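Long-range contact in putative adenylate cyclase (Vibrio parahaemolyticus, PDB 2ACA), which is of unknown function but belongs to the CYTH family and is probably a class IV-like adenylate cyclase or a related enzyme acting on phosphate-containing substrates: residues N41-W46 and K113-F118. Sequence-based numbering, arbitrary orientation.
With PO4 (phosphate ion), chain D.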
loop_
_atom_site.group_PDB
_atom_site.type_symbol
_atom_site.label_atom_id
_atom_site.label_comp_id
_atom_site.label_asym_id
_atom_site.label_seq_id
_atom_site.Cartn_x
_atom_site.Cartn_y
_atom_site.Cartn_z
ATOM N N ASN A 41 -21.139 4.653 6.039
ATOM C CA ASN A 41 -20.220 3.516 6.158
ATOM C C ASN A 41 -19.533 3.636 7.510
ATOM O O ASN A 41 -19.570 4.692 8.146
ATOM C CB ASN A 41 -19.122 3.546 5.088
ATOM C CG ASN A 41 -19.576 3.001 3.752
ATOM O OD1 ASN A 41 -18.770 2.478 2.990
ATOM N ND2 ASN A 41 -20.859 3.137 3.450
ATOM N N GLN A 42 -18.911 2.555 7.954
ATOM C CA GLN A 42 -18.169 2.595 9.199
ATOM C C GLN A 42 -16.707 2.797 8.802
ATOM O O GLN A 42 -16.185 2.073 7.948
ATOM C CB GLN A 42 -18.304 1.284 9.970
ATOM C CG GLN A 42 -17.638 1.334 11.337
ATOM C CD GLN A 42 -17.521 -0.028 11.992
ATOM O OE1 GLN A 42 -16.828 -0.917 11.491
ATOM N NE2 GLN A 42 -18.196 -0.198 13.122
ATOM N N GLU A 43 -16.052 3.793 9.386
ATOM C CA GLU A 43 -14.652 4.007 9.073
ATOM C C GLU A 43 -13.797 3.691 10.280
ATOM O O GLU A 43 -14.021 4.222 11.362
ATOM C CB GLU A 43 -14.361 5.445 8.635
ATOM C CG GLU A 43 -12.864 5.653 8.340
ATOM C CD GLU A 43 -12.503 7.077 7.967
ATOM O OE1 GLU A 43 -12.970 7.561 6.916
ATOM O OE2 GLU A 43 -11.745 7.715 8.726
ATOM N N SER A 44 -12.823 2.812 10.083
ATOM C CA SER A 44 -11.896 2.432 11.142
ATOM C C SER A 44 -10.537 3.011 10.786
ATOM O O SER A 44 -10.119 2.969 9.627
ATOM C CB SER A 44 -11.781 0.913 11.237
ATOM O OG SER A 44 -13.039 0.323 11.490
ATOM N N ASP A 45 -9.868 3.580 11.773
ATOM C CA ASP A 45 -8.543 4.135 11.561
ATOM C C ASP A 45 -7.567 3.560 12.579
ATOM O O ASP A 45 -7.884 3.407 13.764
ATOM C CB ASP A 45 -8.562 5.665 11.658
ATOM C CG ASP A 45 -9.338 6.312 10.519
ATOM O OD1 ASP A 45 -10.579 6.404 10.617
ATOM O OD2 ASP A 45 -8.708 6.713 9.515
ATOM N N TRP A 46 -6.384 3.217 12.091
ATOM C CA TRP A 46 -5.322 2.674 12.919
ATOM C C TRP A 46 -4.133 3.600 12.750
ATOM O O TRP A 46 -3.575 3.685 11.655
ATOM C CB TRP A 46 -4.937 1.277 12.434
ATOM C CG TRP A 46 -5.942 0.222 12.713
ATOM C CD1 TRP A 46 -5.994 -0.584 13.813
ATOM C CD2 TRP A 46 -7.019 -0.191 11.861
ATOM N NE1 TRP A 46 -7.031 -1.482 13.695
ATOM C CE2 TRP A 46 -7.679 -1.260 12.509
ATOM C CE3 TRP A 46 -7.490 0.236 10.611
ATOM C CZ2 TRP A 46 -8.784 -1.911 11.952
ATOM C CZ3 TRP A 46 -8.586 -0.410 10.055
ATOM C CH2 TRP A 46 -9.224 -1.475 10.728
ATOM N N LYS A 113 -15.895 5.264 13.400
ATOM C CA LYS A 113 -16.812 6.385 13.252
ATOM C C LYS A 113 -17.665 6.062 12.040
ATOM O O LYS A 113 -17.267 5.250 11.201
ATOM C CB LYS A 113 -16.039 7.691 13.007
ATOM C CG LYS A 113 -15.593 7.862 11.561
ATOM C CD LYS A 113 -14.233 8.539 11.401
ATOM C CE LYS A 113 -14.277 10.028 11.656
ATOM N NZ LYS A 113 -14.330 10.308 13.104
ATOM N N ILE A 114 -18.843 6.674 11.965
ATOM C CA ILE A 114 -19.738 6.464 10.840
ATOM C C ILE A 114 -19.487 7.662 9.939
ATOM O O ILE A 114 -19.508 8.804 10.400
ATOM C CB ILE A 114 -21.217 6.419 11.302
ATOM C CG1 ILE A 114 -21.394 5.314 12.347
ATOM C CG2 ILE A 114 -22.133 6.151 10.121
ATOM C CD1 ILE A 114 -21.031 3.909 11.852
ATOM N N ARG A 115 -19.237 7.414 8.661
ATOM C CA ARG A 115 -18.940 8.512 7.756
ATOM C C ARG A 115 -19.681 8.511 6.421
ATOM O O ARG A 115 -20.107 7.467 5.920
ATOM C CB ARG A 115 -17.420 8.557 7.516
ATOM C CG ARG A 115 -16.975 9.330 6.277
ATOM C CD ARG A 115 -15.460 9.496 6.239
ATOM N NE ARG A 115 -15.027 10.443 7.255
ATOM C CZ ARG A 115 -13.788 10.888 7.402
ATOM N NH1 ARG A 115 -12.824 10.463 6.594
ATOM N NH2 ARG A 115 -13.523 11.793 8.340
ATOM N N SER A 116 -19.835 9.711 5.867
ATOM C CA SER A 116 -20.478 9.923 4.579
ATOM C C SER A 116 -19.651 10.958 3.833
ATOM O O SER A 116 -19.225 11.958 4.413
ATOM C CB SER A 116 -21.906 10.453 4.750
ATOM O OG SER A 116 -22.780 9.456 5.238
ATOM N N ILE A 117 -19.413 10.710 2.552
ATOM C CA ILE A 117 -18.649 11.639 1.742
ATOM C C ILE A 117 -19.411 11.971 0.459
ATOM O O ILE A 117 -19.891 11.071 -0.237
ATOM C CB ILE A 117 -17.265 11.056 1.388
ATOM C CG1 ILE A 117 -16.500 10.731 2.676
ATOM C CG2 ILE A 117 -16.475 12.059 0.544
ATOM C CD1 ILE A 117 -15.026 10.357 2.465
ATOM N N PHE A 118 -19.529 13.267 0.164
ATOM C CA PHE A 118 -20.229 13.727 -1.030
ATOM C C PHE A 118 -19.343 14.620 -1.875
ATOM O O PHE A 118 -18.373 15.191 -1.386
ATOM C CB PHE A 118 -21.486 14.510 -0.660
ATOM C CG PHE A 118 -22.385 13.796 0.291
ATOM C CD1 PHE A 118 -22.240 13.967 1.661
ATOM C CD2 PHE A 118 -23.380 12.950 -0.177
ATOM C CE1 PHE A 118 -23.069 13.309 2.551
ATOM C CE2 PHE A 118 -24.216 12.282 0.708
ATOM C CZ PHE A 118 -24.061 12.464 2.075
HETATM P P PO4 D . -9.717 12.979 6.853
HETATM O O1 PO4 D . -9.700 12.726 8.317
HETATM O O2 PO4 D . -9.333 14.390 6.587
HETATM O O3 PO4 D . -11.080 12.729 6.324
HETATM O O4 PO4 D . -8.754 12.071 6.181
#
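The guanidinium of Arg-115 has OE2 of Glu-43 over one face, displaced toward the rim of the group. Phosphate O1 lies at its edge, in plane. Glu-43 and Arg-115 sit on neighbouring antiparallel strands of the CYTH fold, an antiparallel sheet that, in relatives, curves into a tunnel lined with charged residues that binds phosphate groups. The carboxylate of Glu-43 stands nearly square to the guanidinium plane, at 85°. Its OE1 forms a salt bridge with NH1 of Arg-115 at 2.9 Å. The Glu-43 chain is extended, with CG anti to the backbone N (chi1 179°), which carries the carboxylate far out from the strand. The Arg-115 chain bends at chi3 and brings NH1 to it. NH1 and NH2 also make weak hydrogen bonds to phosphate O3, with NH1 at 2.9 Å. The ion probably comes from the crystallisation liquor, but its place is consistent with a phosphate-binding pocket. Arg-65 binds the same ion and makes salt bridges to Glu-43 and Asp-45. Asp-128 pairs with NH2 of Arg-115.

Lys-113 lies beside Glu-43 and points the same way. Its CD methylene lies 3.7 Å from Glu-43 OE2, a van der Waals contact; its ammonium group meets the ring of Tyr-175 in a cation-pi interaction. On the other face of the sheet, Ile-114 CD1 packs against Gln-42 CB at 4.2 Å. Asn-41 and Arg-115 form a hydrogen-bonded pair, with bonds in both directions. Gln-42 and Ile-114 form the non-hydrogen-bonded pair that follows. Next comes Glu-43 with Lys-113, where the return bond from Lys-113 N is weak. The forward bond is short and nearly straight: Glu-43 N to Lys-113 O, 2.6 Å, with 174° at the hydrogen.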